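PDB 5M6G: beta-glucosidase from Saccharopolyspora erythraea D, which probably hydrolyses terminal, non-reducing beta-D-glucosyl residues with release of beta-D-glucose, as a member of glycosyl hydrolase family 3. Local coordinates for residues Gln159-Ala164 and Arg402-Gln407; Val409-Val414 and Gly575-Thr580; Glu254-His259 and Lys298-Phe303. All coordinates share one frame; numbering follows the deposited sequence.

Interactions 1 and 2 follow one another along helix 399-412, which first packs on helix 155-170 of the N-terminal domain and then meets the loop after helix 567-573 of the C-terminal domain. Their centres lie about 15 Å apart, and they touch where E403 OE2 stands 3.5 Å from R410 NH1, a long and weak ion pair. Interaction 3 falls between the two segments of interaction 1 in sequence but elsewhere in space, its nearest atoms about 17 Å from interaction 1 and about 20 Å from interaction 2. None of the three includes a residue of the sorbitol pocket; interaction 1 borders a magnesium ion, about 5 Å from the A164 side chain.

Interaction 1 of 3, residues Gln159-Ala164 and Arg402-Gln407; sequences QRIGAA and RELARQ
L404 reaches out from helix 399-412 and lays its isobutyl group on one side of helix 155-170, where R160, I161 and A164 receive it. With its CG anti to the backbone N (chi1 175°), the leucine extends toward the facing helix, and its two methyls divide the work. L404 CD2 sits against the helix backbone, 3.5 Å from R160 O and 3.8 Å from A164 CB, one turn further along. That same R160 oxygen accepts the helical hydrogen bond from the A164 backbone N, so the methyl lies against a carbonyl already engaged within its own helix. L404 CD1 turns instead to the arginine, 3.9 Å from R160 CB. Bends at chi2 and chi3 fold the R160 chain round this methyl, bringing R160 NE to 4.0 Å from L404 CD1; the guanidinium is oblique to it, and the contact is van der Waals in kind. I161 arrives from another side, its CG1 4.0 Å from L404 CG, with the two side chains crossing obliquely. No hydrogen bond links the two segments. Y143 touches I161, A164 and A405, extending the apolar patch beyond the leucine, while A164 also packs on H401, which together with E167 binds a magnesium ion. The short segments run roughly antiparallel (150° between their directions) with axes 10.4 Å apart, a spacing bridged by one large side chain: a helix-helix contact joining helix 155-170 of the TIM-barrel-type N-terminal domain to helix 399-412, beside a magnesium site.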
ATOM      1  N   GLN A 159      -0.712  -4.808  12.859  1.00 15.45           N
ATOM      2  CA  GLN A 159       0.471  -4.275  13.524  1.00 14.44           C
ATOM      3  C   GLN A 159       1.652  -5.242  13.411  1.00 16.92           C
ATOM      4  O   GLN A 159       2.771  -4.826  13.086  1.00 14.68           O
ATOM      5  CB  GLN A 159       0.143  -3.963  14.988  1.00 16.56           C
ATOM      6  CG  GLN A 159       1.331  -3.507  15.829  1.00 17.47           C
ATOM      7  CD  GLN A 159       0.913  -3.048  17.216  1.00 21.44           C
ATOM      8  OE1 GLN A 159      -0.196  -2.554  17.408  1.00 24.01           O
ATOM      9  NE2 GLN A 159       1.796  -3.221  18.190  1.00 30.50           N
ATOM     10  N   ARG A 160       1.422  -6.542  13.634  1.00 15.50           N
ATOM     11  CA  ARG A 160       2.519  -7.502  13.503  1.00 16.10           C
ATOM     12  C   ARG A 160       3.065  -7.522  12.083  1.00 11.82           C
ATOM     13  O   ARG A 160       4.273  -7.694  11.876  1.00 16.58           O
ATOM     14  CB  ARG A 160       2.062  -8.911  13.907  1.00 19.36           C
ATOM     15  CG  ARG A 160       2.064  -9.161  15.402  1.00 20.80           C
ATOM     16  CD  ARG A 160       0.771  -9.824  15.839  1.00 38.92           C
ATOM     17  NE  ARG A 160       0.730 -11.231  15.464  1.00 42.93           N
ATOM     18  CZ  ARG A 160      -0.381 -11.960  15.396  1.00 39.15           C
ATOM     19  NH1 ARG A 160      -1.564 -11.419  15.674  1.00 35.43           N
ATOM     20  NH2 ARG A 160      -0.300 -13.235  15.045  1.00 33.35           N
ATOM     21  N   ILE A 161       2.185  -7.370  11.091  1.00 13.78           N
ATOM     22  CA  ILE A 161       2.623  -7.316   9.699  1.00 14.75           C
ATOM     23  C   ILE A 161       3.457  -6.062   9.454  1.00 12.05           C
ATOM     24  O   ILE A 161       4.480  -6.104   8.753  1.00 13.94           O
ATOM     25  CB  ILE A 161       1.402  -7.382   8.764  1.00 14.99           C
ATOM     26  CG1 ILE A 161       0.725  -8.757   8.858  1.00 14.75           C
ATOM     27  CG2 ILE A 161       1.807  -7.054   7.335  1.00 14.82           C
ATOM     28  CD1 ILE A 161      -0.700  -8.791   8.293  1.00 13.53           C
ATOM     29  N   GLY A 162       3.039  -4.930  10.028  1.00 13.54           N
ATOM     30  CA  GLY A 162       3.867  -3.730   9.970  1.00 11.97           C
ATOM     31  C   GLY A 162       5.264  -3.959  10.517  1.00 12.78           C
ATOM     32  O   GLY A 162       6.259  -3.542   9.910  1.00 12.30           O
ATOM     33  N   ALA A 163       5.364  -4.652  11.654  1.00 15.01           N
ATOM     34  CA  ALA A 163       6.671  -4.914  12.257  1.00 14.64           C
ATOM     35  C   ALA A 163       7.505  -5.861  11.405  1.00 12.01           C
ATOM     36  O   ALA A 163       8.717  -5.658  11.247  1.00 13.87           O
ATOM     37  CB  ALA A 163       6.498  -5.483  13.665  1.00 15.06           C
ATOM     38  N   ALA A 164       6.886  -6.910  10.860  1.00 12.73           N
ATOM     39  CA  ALA A 164       7.634  -7.829  10.009  1.00 13.90           C
ATOM     40  C   ALA A 164       8.060  -7.151   8.714  1.00 15.52           C
ATOM     41  O   ALA A 164       9.189  -7.353   8.245  1.00 15.04           O
ATOM     42  CB  ALA A 164       6.806  -9.084   9.719  1.00 15.15           C
ATOM     43  N   ARG A 402       6.444 -15.645   6.702  1.00 15.04           N
ATOM     44  CA  ARG A 402       5.453 -16.268   5.836  1.00 16.15           C
ATOM     45  C   ARG A 402       4.328 -16.902   6.643  1.00 17.65           C
ATOM     46  O   ARG A 402       3.183 -16.931   6.184  1.00 17.48           O
ATOM     47  CB  ARG A 402       6.126 -17.289   4.918  1.00 13.47           C
ATOM     48  CG  ARG A 402       7.039 -16.624   3.906  1.00 12.45           C
ATOM     49  CD  ARG A 402       7.558 -17.602   2.879  1.00 13.84           C
ATOM     50  NE  ARG A 402       8.598 -16.989   2.059  1.00 11.12           N
ATOM     51  CZ  ARG A 402       8.376 -16.327   0.929  1.00 18.29           C
ATOM     52  NH1 ARG A 402       7.139 -16.186   0.473  1.00 14.87           N
ATOM     53  NH2 ARG A 402       9.393 -15.810   0.249  1.00 14.31           N
ATOM     54  N   GLU A 403       4.624 -17.388   7.852  1.00 20.58           N
ATOM     55  CA  GLU A 403       3.570 -17.911   8.717  1.00 18.92           C
ATOM     56  C   GLU A 403       2.616 -16.802   9.145  1.00 20.70           C
ATOM     57  O   GLU A 403       1.394 -17.005   9.207  1.00 15.10           O
ATOM     58  CB  GLU A 403       4.189 -18.594   9.942  1.00 24.37           C
ATOM     59  CG  GLU A 403       3.191 -19.188  10.930  1.00 32.79           C
ATOM     60  CD  GLU A 403       2.188 -20.135  10.267  1.00 43.78           C
ATOM     61  OE1 GLU A 403       2.542 -20.824   9.284  1.00 40.65           O
ATOM     62  OE2 GLU A 403       1.015 -20.190  10.703  1.00 41.84           O
ATOM     63  N   LEU A 404       3.161 -15.629   9.468  1.00 15.16           N
ATOM     64  CA  LEU A 404       2.324 -14.475   9.780  1.00 14.35           C
ATOM     65  C   LEU A 404       1.458 -14.101   8.588  1.00 14.37           C
ATOM     66  O   LEU A 404       0.271 -13.789   8.739  1.00 14.13           O
ATOM     67  CB  LEU A 404       3.207 -13.294  10.193  1.00 14.23           C
ATOM     68  CG  LEU A 404       2.562 -11.936  10.462  1.00 13.41           C
ATOM     69  CD1 LEU A 404       1.619 -12.057  11.631  1.00 15.76           C
ATOM     70  CD2 LEU A 404       3.640 -10.897  10.753  1.00  9.71           C
ATOM     71  N   ALA A 405       2.044 -14.121   7.390  1.00 11.68           N
ATOM     72  CA  ALA A 405       1.289 -13.779   6.196  1.00 14.15           C
ATOM     73  C   ALA A 405       0.177 -14.790   5.951  1.00 13.76           C
ATOM     74  O   ALA A 405      -0.951 -14.414   5.628  1.00 13.05           O
ATOM     75  CB  ALA A 405       2.221 -13.714   4.993  1.00 11.30           C
ATOM     76  N   ARG A 406       0.493 -16.080   6.092  1.00 13.92           N
ATOM     77  CA  ARG A 406      -0.514 -17.125   5.947  1.00 12.84           C
ATOM     78  C   ARG A 406      -1.667 -16.923   6.924  1.00 16.32           C
ATOM     79  O   ARG A 406      -2.835 -17.169   6.585  1.00 14.23           O
ATOM     80  CB  ARG A 406       0.151 -18.489   6.161  1.00 18.93           C
ATOM     81  CG  ARG A 406      -0.752 -19.685   5.908  1.00 19.57           C
ATOM     82  CD  ARG A 406       0.006 -20.986   6.127  1.00 19.77           C
ATOM     83  NE  ARG A 406      -0.879 -22.143   5.977  1.00 27.43           N
ATOM     84  CZ  ARG A 406      -0.512 -23.402   6.204  1.00 30.81           C
ATOM     85  NH1 ARG A 406       0.721 -23.666   6.597  1.00 22.23           N
ATOM     86  NH2 ARG A 406      -1.382 -24.398   6.054  1.00 28.75           N
ATOM     87  N   GLN A 407      -1.361 -16.499   8.149  1.00 13.95           N
ATOM     88  CA  GLN A 407      -2.429 -16.250   9.103  1.00 18.73           C
ATOM     89  C   GLN A 407      -3.298 -15.085   8.638  1.00 16.55           C
ATOM     90  O   GLN A 407      -4.525 -15.114   8.797  1.00 14.04           O
ATOM     91  CB  GLN A 407      -1.839 -16.004  10.499  1.00 15.36           C
ATOM     92  CG  GLN A 407      -2.894 -15.765  11.595  1.00 18.39           C
ATOM     93  CD  GLN A 407      -3.777 -16.985  11.851  1.00 26.26           C
ATOM     94  OE1 GLN A 407      -3.373 -18.124  11.601  1.00 29.03           O
ATOM     95  NE2 GLN A 407      -4.985 -16.749  12.356  1.00 19.46           N
TER

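Interaction 2 of 3, residues Val409-Val414 and Gly575-Thr580; sequences VRESQV and GDHNPT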
ATOM      1  N   VAL A 409      -3.758 -14.274   5.419  1.00 14.27           N
ATOM      2  CA  VAL A 409      -4.558 -14.844   4.337  1.00 13.51           C
ATOM      3  C   VAL A 409      -5.799 -15.522   4.903  1.00 15.29           C
ATOM      4  O   VAL A 409      -6.929 -15.240   4.478  1.00 15.51           O
ATOM      5  CB  VAL A 409      -3.719 -15.827   3.499  1.00 15.57           C
ATOM      6  CG1 VAL A 409      -4.619 -16.536   2.465  1.00 12.05           C
ATOM      7  CG2 VAL A 409      -2.555 -15.099   2.825  1.00 14.31           C
ATOM      8  N   ARG A 410      -5.605 -16.414   5.882  1.00 17.19           N
ATOM      9  CA  ARG A 410      -6.715 -17.126   6.517  1.00 18.27           C
ATOM     10  C   ARG A 410      -7.792 -16.161   6.988  1.00 17.19           C
ATOM     11  O   ARG A 410      -8.970 -16.289   6.635  1.00 15.22           O
ATOM     12  CB  ARG A 410      -6.219 -17.930   7.722  1.00 18.38           C
ATOM     13  CG  ARG A 410      -5.483 -19.187   7.427  1.00 23.23           C
ATOM     14  CD  ARG A 410      -4.834 -19.701   8.702  1.00 20.04           C
ATOM     15  NE  ARG A 410      -3.762 -20.638   8.398  1.00 31.94           N
ATOM     16  CZ  ARG A 410      -2.626 -20.713   9.078  1.00 30.90           C
ATOM     17  NH1 ARG A 410      -2.409 -19.900  10.107  1.00 29.42           N
ATOM     18  NH2 ARG A 410      -1.704 -21.600   8.728  1.00 36.51           N
ATOM     19  N   GLU A 411      -7.397 -15.195   7.814  1.00 15.03           N
ATOM     20  CA  GLU A 411      -8.370 -14.329   8.456  1.00 14.92           C
ATOM     21  C   GLU A 411      -9.015 -13.356   7.478  1.00 12.80           C
ATOM     22  O   GLU A 411     -10.093 -12.834   7.771  1.00 14.08           O
ATOM     23  CB  GLU A 411      -7.704 -13.578   9.616  1.00 15.31           C
ATOM     24  CG  GLU A 411      -7.232 -14.511  10.737  1.00 17.29           C
ATOM     25  CD  GLU A 411      -6.682 -13.765  11.951  1.00 25.40           C
ATOM     26  OE1 GLU A 411      -7.175 -12.658  12.257  1.00 21.07           O
ATOM     27  OE2 GLU A 411      -5.755 -14.297  12.599  1.00 22.02           O
ATOM     28  N   SER A 412      -8.394 -13.113   6.319  1.00 13.24           N
ATOM     29  CA  SER A 412      -8.952 -12.175   5.356  1.00 13.32           C
ATOM     30  C   SER A 412     -10.060 -12.792   4.513  1.00 16.42           C
ATOM     31  O   SER A 412     -10.842 -12.047   3.907  1.00 15.99           O
ATOM     32  CB  SER A 412      -7.851 -11.635   4.440  1.00 13.72           C
ATOM     33  OG  SER A 412      -7.366 -12.633   3.553  1.00 14.12           O
ATOM     34  N   GLN A 413     -10.151 -14.126   4.471  1.00 11.65           N
ATOM     35  CA  GLN A 413     -11.166 -14.800   3.669  1.00 13.42           C
ATOM     36  C   GLN A 413     -12.560 -14.527   4.223  1.00 13.62           C
ATOM     37  O   GLN A 413     -12.793 -14.648   5.428  1.00 13.32           O
ATOM     38  CB  GLN A 413     -10.904 -16.308   3.643  1.00 11.95           C
ATOM     39  CG  GLN A 413      -9.484 -16.678   3.226  1.00 15.73           C
ATOM     40  CD  GLN A 413      -9.142 -16.165   1.841  1.00 15.14           C
ATOM     41  OE1 GLN A 413      -9.529 -16.764   0.841  1.00 13.59           O
ATOM     42  NE2 GLN A 413      -8.429 -15.042   1.777  1.00 13.95           N
ATOM     43  N   VAL A 414     -13.495 -14.198   3.339  1.00 11.20           N
ATOM     44  CA  VAL A 414     -14.869 -13.891   3.729  1.00 12.68           C
ATOM     45  C   VAL A 414     -15.785 -14.903   3.054  1.00 16.12           C
ATOM     46  O   VAL A 414     -15.900 -14.921   1.821  1.00 13.96           O
ATOM     47  CB  VAL A 414     -15.275 -12.458   3.356  1.00 10.81           C
ATOM     48  CG1 VAL A 414     -16.724 -12.215   3.763  1.00 13.44           C
ATOM     49  CG2 VAL A 414     -14.342 -11.455   4.025  1.00 11.26           C
ATOM     50  N   GLY A 575     -11.426 -26.240   6.121  1.00 20.63           N
ATOM     51  CA  GLY A 575     -11.860 -26.169   7.500  1.00 21.57           C
ATOM     52  C   GLY A 575     -10.767 -26.152   8.541  1.00 20.96           C
ATOM     53  O   GLY A 575     -11.080 -26.281   9.730  1.00 22.97           O
ATOM     54  N   ASP A 576      -9.497 -26.015   8.144  1.00 20.18           N
ATOM     55  CA  ASP A 576      -8.444 -25.785   9.132  1.00 20.55           C
ATOM     56  C   ASP A 576      -8.605 -24.431   9.819  1.00 24.70           C
ATOM     57  O   ASP A 576      -8.280 -24.293  11.004  1.00 27.21           O
ATOM     58  CB  ASP A 576      -7.063 -25.909   8.477  1.00 19.20           C
ATOM     59  CG  ASP A 576      -6.745 -27.336   8.078  1.00 31.48           C
ATOM     60  OD1 ASP A 576      -7.212 -28.253   8.782  1.00 29.11           O
ATOM     61  OD2 ASP A 576      -6.043 -27.546   7.062  1.00 40.45           O
ATOM     62  N   HIS A 577      -9.112 -23.429   9.103  1.00 21.26           N
ATOM     63  CA  HIS A 577      -9.485 -22.141   9.681  1.00 15.44           C
ATOM     64  C   HIS A 577     -10.970 -21.924   9.413  1.00 21.14           C
ATOM     65  O   HIS A 577     -11.377 -21.772   8.258  1.00 18.65           O
ATOM     66  CB  HIS A 577      -8.646 -21.002   9.087  1.00 16.34           C
ATOM     67  CG  HIS A 577      -8.961 -19.662   9.666  1.00 20.61           C
ATOM     68  ND1 HIS A 577      -8.457 -19.239  10.874  1.00 21.41           N
ATOM     69  CD2 HIS A 577      -9.763 -18.663   9.223  1.00 18.58           C
ATOM     70  CE1 HIS A 577      -8.911 -18.027  11.142  1.00 23.63           C
ATOM     71  NE2 HIS A 577      -9.710 -17.656  10.156  1.00 19.61           N
ATOM     72  N   ASN A 578     -11.775 -21.950  10.467  1.00 16.88           N
ATOM     73  CA  ASN A 578     -13.185 -21.588  10.370  1.00 16.21           C
ATOM     74  C   ASN A 578     -13.267 -20.108  10.002  1.00 21.32           C
ATOM     75  O   ASN A 578     -12.760 -19.270  10.758  1.00 21.38           O
ATOM     76  CB  ASN A 578     -13.872 -21.861  11.705  1.00 21.76           C
ATOM     77  CG  ASN A 578     -15.393 -21.872  11.612  1.00 28.26           C
ATOM     78  OD1 ASN A 578     -15.980 -21.531  10.588  1.00 25.08           O
ATOM     79  ND2 ASN A 578     -16.038 -22.258  12.708  1.00 39.74           N
ATOM     80  N   PRO A 579     -13.870 -19.747   8.870  1.00 19.04           N
ATOM     81  CA  PRO A 579     -13.783 -18.362   8.379  1.00 19.28           C
ATOM     82  C   PRO A 579     -14.190 -17.339   9.427  1.00 20.83           C
ATOM     83  O   PRO A 579     -15.231 -17.458  10.076  1.00 20.96           O
ATOM     84  CB  PRO A 579     -14.751 -18.345   7.192  1.00 18.32           C
ATOM     85  CG  PRO A 579     -14.902 -19.743   6.782  1.00 17.35           C
ATOM     86  CD  PRO A 579     -14.670 -20.602   7.979  1.00 18.91           C
ATOM     87  N   THR A 580     -13.357 -16.314   9.580  1.00 19.84           N
ATOM     88  CA  THR A 580     -13.614 -15.238  10.516  1.00 24.78           C
ATOM     89  C   THR A 580     -13.744 -13.878   9.847  1.00 20.66           C
ATOM     90  O   THR A 580     -14.206 -12.933  10.497  1.00 23.40           O
ATOM     91  CB  THR A 580     -12.496 -15.176  11.566  1.00 21.24           C
ATOM     92  OG1 THR A 580     -11.221 -15.227  10.907  1.00 25.81           O
ATOM     93  CG2 THR A 580     -12.607 -16.353  12.525  1.00 21.19           C
TER
HETATM   94  O   HOH W   1     -11.608 -16.087   7.372  1.00 16.01           O
HETATM   95  O   HOH W   2      -9.969 -12.403  12.165  1.00 26.37           O
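H577 holds its CG anti to the backbone N (chi1 -179°), which carries the imidazole toward R410. R410 CB points at the ring from the backbone, and a chi1 of -76° sets R410 CG alongside the histidine, 4.0 Å from H577 CB. The result is a CH-pi contact over one face: R410 CB stands 3.9 Å from the centroid of the H577 ring and 16° off its normal. E411 CG approaches the ring obliquely, 3.9 Å from H577 CE1. The rotation of the imidazole is fixed within its loop, since H577 NE2 donates to T580 OG1 at 3.0 Å, the hydroxyl lying close to the ring plane. Without the imidazole, as with an alanine here, R410 CB would probably lose its aromatic cover and T580 OG1 its N-H donor. Beyond CD the arginine leads away, its NE salt-bridged to D571 and its NH1 bonded to Q407. One water ties the backbones, donating to R410 O at 2.7 Å and to Q413 O and accepting from T580 N at 2.8 Å. A second water donates to E411 OE1 at 2.8 Å and takes a weak bond from T580 OG1, while E411 OE2 is held by Q407. The contact joins the C-terminal end of helix 399-412 to the loop following helix 567-573, where T152 of helix 146-152 touches E411 and V414 starts the edge strand 414-418, paired with strand 555-560.

Interaction 3 of 3, residues Glu254-His259 and Lys298-Phe303; sequences ELREIH and KGELGF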
ATOM      1  N   GLU A 254     -18.444  16.220   5.600  1.00 17.90           N
ATOM      2  CA  GLU A 254     -18.276  14.848   5.117  1.00 15.02           C
ATOM      3  C   GLU A 254     -16.801  14.484   5.018  1.00 15.01           C
ATOM      4  O   GLU A 254     -16.405  13.353   5.341  1.00 15.97           O
ATOM      5  CB  GLU A 254     -18.960  14.665   3.756  1.00 18.70           C
ATOM      6  CG  GLU A 254     -20.484  14.764   3.800  1.00 33.23           C
ATOM      7  CD  GLU A 254     -21.132  14.808   2.413  1.00 36.58           C
ATOM      8  OE1 GLU A 254     -21.044  15.850   1.706  1.00 27.91           O
ATOM      9  OE2 GLU A 254     -21.741  13.790   2.035  1.00 43.81           O
ATOM     10  N   LEU A 255     -15.976  15.423   4.560  1.00 17.29           N
ATOM     11  CA  LEU A 255     -14.540  15.171   4.491  1.00 16.89           C
ATOM     12  C   LEU A 255     -13.982  14.898   5.879  1.00 15.15           C
ATOM     13  O   LEU A 255     -13.213  13.952   6.073  1.00 15.83           O
ATOM     14  CB  LEU A 255     -13.830  16.359   3.838  1.00 12.68           C
ATOM     15  CG  LEU A 255     -12.323  16.222   3.568  1.00 15.18           C
ATOM     16  CD1 LEU A 255     -12.092  15.268   2.410  1.00 15.88           C
ATOM     17  CD2 LEU A 255     -11.672  17.589   3.287  1.00 13.93           C
ATOM     18  N   ARG A 256     -14.395  15.696   6.865  1.00 15.70           N
ATOM     19  CA  ARG A 256     -13.898  15.543   8.226  1.00 14.58           C
ATOM     20  C   ARG A 256     -14.450  14.299   8.905  1.00 17.25           C
ATOM     21  O   ARG A 256     -13.755  13.690   9.729  1.00 19.35           O
ATOM     22  CB  ARG A 256     -14.243  16.779   9.057  1.00 17.95           C
ATOM     23  CG  ARG A 256     -13.482  18.018   8.645  1.00 15.83           C
ATOM     24  CD  ARG A 256     -13.961  19.228   9.406  1.00 15.60           C
ATOM     25  NE  ARG A 256     -13.003  20.327   9.327  1.00 16.63           N
ATOM     26  CZ  ARG A 256     -11.986  20.496  10.167  1.00 13.91           C
ATOM     27  NH1 ARG A 256     -11.780  19.628  11.150  1.00 17.07           N
ATOM     28  NH2 ARG A 256     -11.160  21.528  10.016  1.00 16.22           N
ATOM     29  N   GLU A 257     -15.690  13.908   8.593  1.00 16.58           N
ATOM     30  CA  GLU A 257     -16.286  12.771   9.286  1.00 13.85           C
ATOM     31  C   GLU A 257     -15.886  11.430   8.679  1.00 14.67           C
ATOM     32  O   GLU A 257     -15.767  10.442   9.414  1.00 17.01           O
ATOM     33  CB  GLU A 257     -17.811  12.902   9.305  1.00 18.46           C
ATOM     34  CG  GLU A 257     -18.295  14.073  10.143  1.00 22.85           C
ATOM     35  CD  GLU A 257     -19.805  14.132  10.234  1.00 31.10           C
ATOM     36  OE1 GLU A 257     -20.460  13.429   9.438  1.00 30.12           O
ATOM     37  OE2 GLU A 257     -20.327  14.887  11.086  1.00 37.01           O
ATOM     38  N   ILE A 258     -15.662  11.368   7.372  1.00 11.93           N
ATOM     39  CA  ILE A 258     -15.354  10.107   6.696  1.00 15.08           C
ATOM     40  C   ILE A 258     -13.851   9.930   6.458  1.00 17.42           C
ATOM     41  O   ILE A 258     -13.280   8.898   6.808  1.00 18.32           O
ATOM     42  CB  ILE A 258     -16.138   9.999   5.372  1.00 16.32           C
ATOM     43  CG1 ILE A 258     -17.643  10.078   5.633  1.00 18.93           C
ATOM     44  CG2 ILE A 258     -15.762   8.698   4.641  1.00 18.41           C
ATOM     45  CD1 ILE A 258     -18.498   9.898   4.377  1.00 23.17           C
ATOM     46  N   HIS A 259     -13.188  10.928   5.866  1.00 14.88           N
ATOM     47  CA  HIS A 259     -11.847  10.727   5.325  1.00 15.54           C
ATOM     48  C   HIS A 259     -10.733  11.184   6.251  1.00 19.75           C
ATOM     49  O   HIS A 259      -9.641  10.604   6.224  1.00 15.48           O
ATOM     50  CB  HIS A 259     -11.721  11.447   3.977  1.00 17.08           C
ATOM     51  CG  HIS A 259     -12.720  10.979   2.964  1.00 20.32           C
ATOM     52  ND1 HIS A 259     -12.515   9.858   2.186  1.00 16.61           N
ATOM     53  CD2 HIS A 259     -13.943  11.456   2.624  1.00 16.87           C
ATOM     54  CE1 HIS A 259     -13.564   9.674   1.401  1.00 16.60           C
ATOM     55  NE2 HIS A 259     -14.444  10.629   1.647  1.00 12.34           N
ATOM     56  N   LYS A 298      -1.160  20.466   9.596  1.00 16.02           N
ATOM     57  CA  LYS A 298      -0.099  20.931  10.483  1.00 16.43           C
ATOM     58  C   LYS A 298      -0.666  21.711  11.662  1.00 18.16           C
ATOM     59  O   LYS A 298      -0.180  21.579  12.791  1.00 17.03           O
ATOM     60  CB  LYS A 298       0.899  21.788   9.705  1.00 17.67           C
ATOM     61  CG  LYS A 298       1.834  20.982   8.815  1.00 15.00           C
ATOM     62  CD  LYS A 298       2.890  21.869   8.179  1.00 16.04           C
ATOM     63  CE  LYS A 298       3.905  21.046   7.395  1.00 14.38           C
ATOM     64  NZ  LYS A 298       4.978  21.926   6.825  1.00 14.30           N
ATOM     65  N   GLY A 299      -1.701  22.511  11.428  1.00 15.39           N
ATOM     66  CA  GLY A 299      -2.194  23.396  12.466  1.00 15.73           C
ATOM     67  C   GLY A 299      -3.177  22.710  13.386  1.00 13.72           C
ATOM     68  O   GLY A 299      -2.843  22.357  14.521  1.00 16.34           O
ATOM     69  N   GLU A 300      -4.391  22.486  12.881  1.00 18.02           N
ATOM     70  CA  GLU A 300      -5.464  21.968  13.722  1.00 17.37           C
ATOM     71  C   GLU A 300      -5.140  20.578  14.256  1.00 20.22           C
ATOM     72  O   GLU A 300      -5.345  20.302  15.444  1.00 16.95           O
ATOM     73  CB  GLU A 300      -6.774  21.957  12.943  1.00 17.62           C
ATOM     74  CG  GLU A 300      -7.923  21.426  13.764  1.00 28.52           C
ATOM     75  CD  GLU A 300      -9.186  21.226  12.958  1.00 28.95           C
ATOM     76  OE1 GLU A 300      -9.410  21.987  11.991  1.00 23.73           O
ATOM     77  OE2 GLU A 300      -9.943  20.292  13.299  1.00 26.20           O
ATOM     78  N   LEU A 301      -4.638  19.681  13.393  1.00 15.16           N
ATOM     79  CA  LEU A 301      -4.268  18.339  13.826  1.00 17.52           C
ATOM     80  C   LEU A 301      -2.898  18.297  14.481  1.00 19.00           C
ATOM     81  O   LEU A 301      -2.512  17.243  15.005  1.00 21.65           O
ATOM     82  CB  LEU A 301      -4.295  17.354  12.644  1.00 14.39           C
ATOM     83  CG  LEU A 301      -5.656  17.160  11.962  1.00 23.50           C
ATOM     84  CD1 LEU A 301      -5.669  15.965  11.001  1.00 18.24           C
ATOM     85  CD2 LEU A 301      -6.748  17.028  12.997  1.00 24.99           C
ATOM     86  N   GLY A 302      -2.155  19.402  14.450  1.00 19.01           N
ATOM     87  CA  GLY A 302      -0.864  19.468  15.121  1.00 17.08           C
ATOM     88  C   GLY A 302       0.169  18.481  14.620  1.00 21.86           C
ATOM     89  O   GLY A 302       1.003  18.020  15.406  1.00 20.57           O
ATOM     90  N   PHE A 303       0.144  18.144  13.332  1.00 16.36           N
ATOM     91  CA  PHE A 303       1.115  17.201  12.783  1.00 16.58           C
ATOM     92  C   PHE A 303       2.498  17.844  12.714  1.00 15.85           C
ATOM     93  O   PHE A 303       2.685  18.836  12.002  1.00 15.43           O
ATOM     94  CB  PHE A 303       0.680  16.746  11.396  1.00 17.55           C
ATOM     95  CG  PHE A 303       1.647  15.797  10.750  1.00 14.48           C
ATOM     96  CD1 PHE A 303       1.953  14.594  11.361  1.00 14.34           C
ATOM     97  CD2 PHE A 303       2.225  16.097   9.521  1.00 13.15           C
ATOM     98  CE1 PHE A 303       2.857  13.698  10.768  1.00 11.81           C
ATOM     99  CE2 PHE A 303       3.117  15.212   8.919  1.00 12.63           C
ATOM    100  CZ  PHE A 303       3.432  14.007   9.545  1.00 10.47           C
TER
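R256 and E300 bridge helix 252-259 and the last part of helix 290-300 with the turn that follows, whose backbones stay well apart, the nearest CA pair, R256 and L301, being 11.5 Å from each other. The gap, at the surface of the N-terminal domain and away from the sorbitol pocket, is spanned by two long side chains that come from opposite directions and meet end-on. The arginine is extended from CG to NE, and the glutamate, with CG anti to its backbone N, is likewise extended beyond CG, so that the two charged groups meet between the helices. There the guanidinium and carboxylate are nearly coplanar, their planes 7° apart. R256 NH2 donates to E300 OE1 at 2.7 Å, on the syn lone pair, while R256 NH1 donates to E300 OE2 at 2.9 Å, also from the syn side though slightly out of the carboxylate plane. Both bonds are nearly straight, with N-H...O angles of 165° and 163°. The third guanidinium nitrogen, NE, is engaged by E252 in a further salt bridge, and the arginine chain packs on Y291 and V296 of helix 290-300. The paired bonds of this bidentate salt bridge fix the rotation of both flat groups. E300 and E252 together outweigh the single positive charge, so the cluster is probably net negative, which would tend to keep the arginine protonated.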